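Local coordinates for protein L-Ribose isomerase (Acinetobacter, PDB 4Q0S) that probably interconverts the aldose L-ribose and its ketose L-ribulose, using a cupin barrel that holds a cobalt ion and binds the polyol ribitol, at residues Ser79-Ala84 against Gly100-Leu105; Gly120-Ser125 against Val216-His221. All coordinates share one frame; numbering follows the deposited sequence.

Overall arrangement
Both contacts are buried and lie on one antiparallel sheet of the cupin barrel, where strands 101-108 and 211-217 run side by side. Contact 1 pairs strand 101-108 with the end of strand 73-82, while contact 2 joins the start of strand 124-130 to the end of strand 211-217. Their chemistry differs with their place. Contact 1 is mostly backbone pairing with a bulge, and one face turns leucine and acid side chains toward a second subunit. In contact 2, hydroxyls of Ser125 and Thr218 join the backbone bonds, Glu124 binds cobalt and Lys122 makes weak bonds to ribitol. Asn81 of contact 1 bonds to Ser220 of contact 2, tying the two together.

Contact 1 of 2, residues Ser79-Ala84 against Gly100-Leu105; sequences SLNEPA and GLCDKL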
loop_
_atom_site.group_PDB
_atom_site.type_symbol
_atom_site.label_atom_id
_atom_site.label_comp_id
_atom_site.label_asym_id
_atom_site.label_seq_id
_atom_site.Cartn_x
_atom_site.Cartn_y
_atom_site.Cartn_z
ATOM N N SER A 79 -3.967 -18.094 4.051
ATOM C CA SER A 79 -5.255 -17.447 4.310
ATOM C C SER A 79 -6.424 -18.294 3.828
ATOM O O SER A 79 -7.575 -18.060 4.204
ATOM C CB SER A 79 -5.319 -16.078 3.631
ATOM O OG SER A 79 -5.333 -16.198 2.215
ATOM N N LEU A 80 -6.130 -19.280 2.991
ATOM C CA LEU A 80 -7.172 -20.141 2.467
ATOM C C LEU A 80 -6.631 -21.462 1.941
ATOM O O LEU A 80 -5.587 -21.514 1.298
ATOM C CB LEU A 80 -7.923 -19.424 1.339
ATOM C CG LEU A 80 -9.036 -20.210 0.643
ATOM C CD1 LEU A 80 -10.253 -20.307 1.568
ATOM C CD2 LEU A 80 -9.407 -19.527 -0.658
ATOM N N ASN A 81 -7.355 -22.533 2.238
ATOM C CA ASN A 81 -7.011 -23.861 1.756
ATOM C C ASN A 81 -8.364 -24.552 1.740
ATOM O O ASN A 81 -8.694 -25.366 2.601
ATOM C CB ASN A 81 -6.021 -24.561 2.690
ATOM C CG ASN A 81 -5.322 -25.727 2.016
ATOM O OD1 ASN A 81 -5.129 -25.730 0.796
ATOM N ND2 ASN A 81 -4.924 -26.715 2.804
ATOM N N GLU A 82 -9.149 -24.158 0.746
ATOM C CA GLU A 82 -10.502 -24.631 0.534
ATOM C C GLU A 82 -10.554 -25.858 -0.368
ATOM O O GLU A 82 -10.102 -25.822 -1.511
ATOM C CB GLU A 82 -11.325 -23.489 -0.069
ATOM C CG GLU A 82 -12.669 -23.889 -0.642
ATOM C CD GLU A 82 -13.554 -24.583 0.368
ATOM O OE1 GLU A 82 -13.572 -24.152 1.542
ATOM O OE2 GLU A 82 -14.241 -25.552 -0.019
ATOM N N PRO A 83 -11.119 -26.963 0.142
ATOM C CA PRO A 83 -11.222 -28.198 -0.641
ATOM C C PRO A 83 -12.035 -28.008 -1.918
ATOM O O PRO A 83 -11.722 -28.600 -2.947
ATOM C CB PRO A 83 -11.898 -29.170 0.330
ATOM C CG PRO A 83 -11.411 -28.700 1.670
ATOM C CD PRO A 83 -11.549 -27.187 1.533
ATOM N N ALA A 84 -13.064 -27.167 -1.842
ATOM C CA ALA A 84 -13.950 -26.911 -2.980
ATOM C C ALA A 84 -14.662 -28.212 -3.378
ATOM O O ALA A 84 -14.906 -28.480 -4.556
ATOM C CB ALA A 84 -13.160 -26.355 -4.157
ATOM N N GLY A 100 -9.529 -27.419 -5.661
ATOM C CA GLY A 100 -9.461 -26.711 -4.397
ATOM C C GLY A 100 -8.782 -25.365 -4.598
ATOM O O GLY A 100 -8.210 -25.104 -5.660
ATOM N N LEU A 101 -8.834 -24.509 -3.581
ATOM C CA LEU A 101 -8.227 -23.182 -3.667
ATOM C C LEU A 101 -7.356 -22.881 -2.448
ATOM O O LEU A 101 -7.822 -22.919 -1.308
ATOM C CB LEU A 101 -9.328 -22.123 -3.803
ATOM C CG LEU A 101 -10.243 -22.267 -5.028
ATOM C CD1 LEU A 101 -11.481 -21.409 -4.848
ATOM C CD2 LEU A 101 -9.493 -21.879 -6.290
ATOM N N CYS A 102 -6.087 -22.581 -2.696
ATOM C CA CYS A 102 -5.160 -22.280 -1.621
ATOM C C CYS A 102 -4.478 -20.927 -1.852
ATOM O O CYS A 102 -3.772 -20.732 -2.844
ATOM C CB CYS A 102 -4.119 -23.392 -1.515
ATOM S SG CYS A 102 -2.917 -23.158 -0.194
ATOM N N ASP A 103 -4.702 -19.996 -0.926
ATOM C CA ASP A 103 -4.130 -18.654 -1.020
ATOM C C ASP A 103 -3.193 -18.478 0.167
ATOM O O ASP A 103 -3.591 -18.698 1.308
ATOM C CB ASP A 103 -5.250 -17.597 -0.954
ATOM C CG ASP A 103 -4.802 -16.219 -1.441
ATOM O OD1 ASP A 103 -3.686 -15.789 -1.092
ATOM O OD2 ASP A 103 -5.576 -15.557 -2.166
ATOM N N LYS A 104 -1.950 -18.097 -0.102
ATOM C CA LYS A 104 -0.982 -17.878 0.959
ATOM C C LYS A 104 0.011 -16.796 0.569
ATOM O O LYS A 104 0.159 -16.465 -0.607
ATOM C CB LYS A 104 -0.212 -19.162 1.269
ATOM C CG LYS A 104 0.817 -19.537 0.207
ATOM C CD LYS A 104 0.546 -20.923 -0.379
ATOM C CE LYS A 104 -0.771 -20.967 -1.141
ATOM N NZ LYS A 104 -0.985 -22.272 -1.855
ATOM N N LEU A 105 0.676 -16.242 1.574
ATOM C CA LEU A 105 1.685 -15.223 1.372
ATOM C C LEU A 105 2.984 -15.906 1.774
ATOM O O LEU A 105 3.056 -16.526 2.830
ATOM C CB LEU A 105 1.436 -14.025 2.289
ATOM C CG LEU A 105 2.344 -12.831 1.998
ATOM C CD1 LEU A 105 2.011 -12.288 0.613
ATOM C CD2 LEU A 105 2.146 -11.745 3.057
#
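The carbonyl oxygen of Asp103 takes two amide hydrogens, one from Ser79 N at 2.8 Å and one from Leu80 N at 3.1 Å. The second arrives in the carbonyl plane on a lone pair, the first somewhat tilted out of it. Two consecutive residues facing one make a classic beta bulge, placed where the chain turns a corner at Ser79. Beyond it regular antiparallel pairing takes over: Glu82 N reaches Leu101 O at 2.7 Å, and Leu101 N returns a nearly straight bond to Glu82 O (N-H...O angle 160°).

Side chains alternate between the two faces. On one, Leu80 and Leu101 lie side by side, pointing the same way, with CD2 of Leu80 4.1 Å from CB of Leu101; the leucines fill the buried subunit interface between the acids, Leu101 packing on Ser217 of the second subunit. Asp103 shares the face: OD1 is hydrogen-bonded to Tyr38 OH and OD2 forms a salt bridge with Lys190 of the second subunit. Glu82 bends at chi2 (57°), which brings OE2 back to the amide of Ala84 at 2.7 Å and fastens the turn that follows the strand.

On the other face Asn81 and Cys102 form a non-hydrogen-bonded pair, their CA atoms 4.2 Å apart. The slim Cys102 side chain lets the Asn81 amide lie beside it, OD1 resting 3.4 Å from Cys102 CB and accepting a bond from Ser220 N. At the far end Gly100, lacking a beta carbon, lets its CA come within 3.1 Å of Glu82 O, and Ala84 CB packs against the same CA.

Backbone bonds thus fix the strand pair, while its carboxylates are spent on separate tasks: Glu82 satisfies a local amide, and Asp103 links this sheet to the second subunit, whose lysine would probably keep it ionised.

Contact 2 of 2, residues Gly120-Ser125 against Val216-His221; sequences GRKTES and VSTYSH. With CO (cobalt (II) ion), chain B; RB0 (D-ribitol), chain C.
The cobalt site of the cupin barrel takes one of its ligands from this contact, where Lys122, Thr123 and Glu124 run beside Ser217 and Thr218. Glu124 OE2 binds cobalt at 1.9 Å; with His117, His119 and His199 it makes the three-histidine, one-glutamate set familiar from cupins, and ribitol O4 and O5 complete the sphere. OE1 is hydrogen-bonded to Tyr126 OH, which holds the carboxylate's rotation. CG of Glu124 lies 4.0 Å from Ser217 CB, and from there an extended chain carries the carboxylate to the metal.

Lys122 slides past Thr218 in the opposite direction, its CD 3.3 Å from Ser217 OG; the short Ser217 and Thr218 side chains permit this close passage. A bend at chi3 (67°) then turns its NZ to ribitol, with weak bonds to O2 and O4, a reach that suits lysine's length.

Thr123 N donates to Thr218 OG1 at 3.1 Å, while Thr218 N gives its hydrogen to Thr123 O. Val216 N bonds to Ser125 O, and Ser125 OG donates to a lone pair of Val216 O at 2.7 Å. Further out, Arg121 crosses His221 at about a right angle; Arg121 NE makes a salt bridge to Glu97 OE2, whereas His221 NE2 bonds to Glu97 O.

Hydroxyl and backbone bonds together therefore fix the chain on both sides of Glu124, consistent with a second shell that positions the metal-binding carboxylate and the lysine that faces the ligand.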
loop_
_atom_site.group_PDB
_atom_site.type_symbol
_atom_site.label_atom_id
_atom_site.label_comp_id
_atom_site.label_asym_id
_atom_site.label_seq_id
_atom_site.Cartn_x
_atom_site.Cartn_y
_atom_site.Cartn_z
ATOM N N GLY A 120 2.319 -33.720 -7.047
ATOM C CA GLY A 120 1.627 -34.607 -7.957
ATOM C C GLY A 120 0.276 -34.027 -8.332
ATOM O O GLY A 120 -0.193 -34.204 -9.461
ATOM N N ARG A 121 -0.341 -33.306 -7.395
ATOM C CA ARG A 121 -1.666 -32.731 -7.628
ATOM C C ARG A 121 -1.764 -31.200 -7.667
ATOM O O ARG A 121 -2.577 -30.646 -8.414
ATOM C CB ARG A 121 -2.629 -33.264 -6.563
ATOM C CG ARG A 121 -2.446 -34.747 -6.268
ATOM C CD ARG A 121 -3.333 -35.202 -5.128
ATOM N NE ARG A 121 -3.067 -36.583 -4.730
ATOM C CZ ARG A 121 -1.907 -37.012 -4.240
ATOM N NH1 ARG A 121 -0.892 -36.170 -4.085
ATOM N NH2 ARG A 121 -1.764 -38.283 -3.890
ATOM N N LYS A 122 -0.947 -30.511 -6.878
ATOM C CA LYS A 122 -1.030 -29.054 -6.829
ATOM C C LYS A 122 -0.346 -28.227 -7.913
ATOM O O LYS A 122 0.857 -28.343 -8.151
ATOM C CB LYS A 122 -0.550 -28.539 -5.468
ATOM C CG LYS A 122 -0.665 -27.012 -5.326
ATOM C CD LYS A 122 -0.296 -26.537 -3.930
ATOM C CE LYS A 122 1.181 -26.757 -3.637
ATOM N NZ LYS A 122 1.512 -26.393 -2.234
ATOM N N THR A 123 -1.148 -27.383 -8.553
ATOM C CA THR A 123 -0.683 -26.452 -9.571
ATOM C C THR A 123 -0.661 -25.081 -8.872
ATOM O O THR A 123 -1.636 -24.696 -8.212
ATOM C CB THR A 123 -1.648 -26.400 -10.775
ATOM O OG1 THR A 123 -1.493 -27.586 -11.566
ATOM C CG2 THR A 123 -1.364 -25.168 -11.632
ATOM N N GLU A 124 0.445 -24.354 -9.023
ATOM C CA GLU A 124 0.614 -23.047 -8.386
ATOM C C GLU A 124 0.690 -21.893 -9.390
ATOM O O GLU A 124 0.886 -22.103 -10.587
ATOM C CB GLU A 124 1.911 -23.031 -7.561
ATOM C CG GLU A 124 2.064 -24.173 -6.558
ATOM C CD GLU A 124 3.474 -24.282 -5.980
ATOM O OE1 GLU A 124 4.343 -23.448 -6.310
ATOM O OE2 GLU A 124 3.722 -25.217 -5.195
ATOM N N SER A 125 0.534 -20.676 -8.872
ATOM C CA SER A 125 0.638 -19.450 -9.655
ATOM C C SER A 125 1.300 -18.451 -8.708
ATOM O O SER A 125 1.010 -18.451 -7.503
ATOM C CB SER A 125 -0.739 -18.936 -10.090
ATOM O OG SER A 125 -1.433 -18.318 -9.016
ATOM N N VAL A 216 -1.423 -18.493 -5.352
ATOM C CA VAL A 216 -2.802 -18.907 -5.544
ATOM C C VAL A 216 -2.680 -20.260 -6.234
ATOM O O VAL A 216 -2.222 -20.350 -7.372
ATOM C CB VAL A 216 -3.579 -17.907 -6.436
ATOM C CG1 VAL A 216 -4.910 -18.495 -6.841
ATOM C CG2 VAL A 216 -3.812 -16.613 -5.672
ATOM N N SER A 217 -3.066 -21.318 -5.535
ATOM C CA SER A 217 -2.938 -22.649 -6.105
ATOM C C SER A 217 -4.147 -23.505 -5.796
ATOM O O SER A 217 -5.125 -23.036 -5.204
ATOM C CB SER A 217 -1.703 -23.328 -5.524
ATOM O OG SER A 217 -1.947 -23.688 -4.174
ATOM N N THR A 218 -4.077 -24.765 -6.215
ATOM C CA THR A 218 -5.142 -25.708 -5.935
ATOM C C THR A 218 -4.870 -26.172 -4.505
ATOM O O THR A 218 -3.832 -25.828 -3.928
ATOM C CB THR A 218 -5.128 -26.909 -6.930
ATOM O OG1 THR A 218 -3.839 -27.526 -6.935
ATOM C CG2 THR A 218 -5.447 -26.434 -8.345
ATOM N N TYR A 219 -5.788 -26.947 -3.937
ATOM C CA TYR A 219 -5.667 -27.412 -2.556
ATOM C C TYR A 219 -4.289 -27.915 -2.135
ATOM O O TYR A 219 -3.621 -28.635 -2.875
ATOM C CB TYR A 219 -6.698 -28.506 -2.284
ATOM C CG TYR A 219 -6.871 -28.829 -0.819
ATOM C CD1 TYR A 219 -7.635 -28.011 0.010
ATOM C CD2 TYR A 219 -6.279 -29.965 -0.262
ATOM C CE1 TYR A 219 -7.810 -28.314 1.360
ATOM C CE2 TYR A 219 -6.448 -30.282 1.091
ATOM C CZ TYR A 219 -7.215 -29.453 1.892
ATOM O OH TYR A 219 -7.402 -29.769 3.217
ATOM N N SER A 220 -3.879 -27.541 -0.925
ATOM C CA SER A 220 -2.589 -27.960 -0.395
ATOM C C SER A 220 -2.750 -29.143 0.574
ATOM O O SER A 220 -3.245 -28.986 1.691
ATOM C CB SER A 220 -1.919 -26.781 0.310
ATOM O OG SER A 220 -0.605 -27.106 0.715
ATOM N N HIS A 221 -2.341 -30.327 0.127
ATOM C CA HIS A 221 -2.417 -31.537 0.947
ATOM C C HIS A 221 -1.140 -31.630 1.776
ATOM O O HIS A 221 -0.102 -32.061 1.276
ATOM C CB HIS A 221 -2.530 -32.784 0.060
ATOM C CG HIS A 221 -3.717 -32.777 -0.852
ATOM N ND1 HIS A 221 -4.990 -33.090 -0.424
ATOM C CD2 HIS A 221 -3.827 -32.480 -2.168
ATOM C CE1 HIS A 221 -5.831 -32.986 -1.437
ATOM N NE2 HIS A 221 -5.150 -32.616 -2.507
HETATM CO CO CO B . 5.440 -25.910 -4.610
HETATM C C1 RB0 C . 6.371 -25.051 -0.031
HETATM O O1 RB0 C . 6.725 -25.757 1.146
HETATM C C2 RB0 C . 4.866 -24.827 -0.055
HETATM O O2 RB0 C . 4.196 -26.055 -0.327
HETATM C C3 RB0 C . 4.495 -23.755 -1.100
HETATM O O3 RB0 C . 3.129 -23.393 -0.954
HETATM C C4 RB0 C . 4.758 -24.199 -2.544
HETATM O O4 RB0 C . 4.819 -25.616 -2.611
HETATM C C5 RB0 C . 6.066 -23.596 -3.050
HETATM O O5 RB0 C . 6.227 -23.871 -4.441
#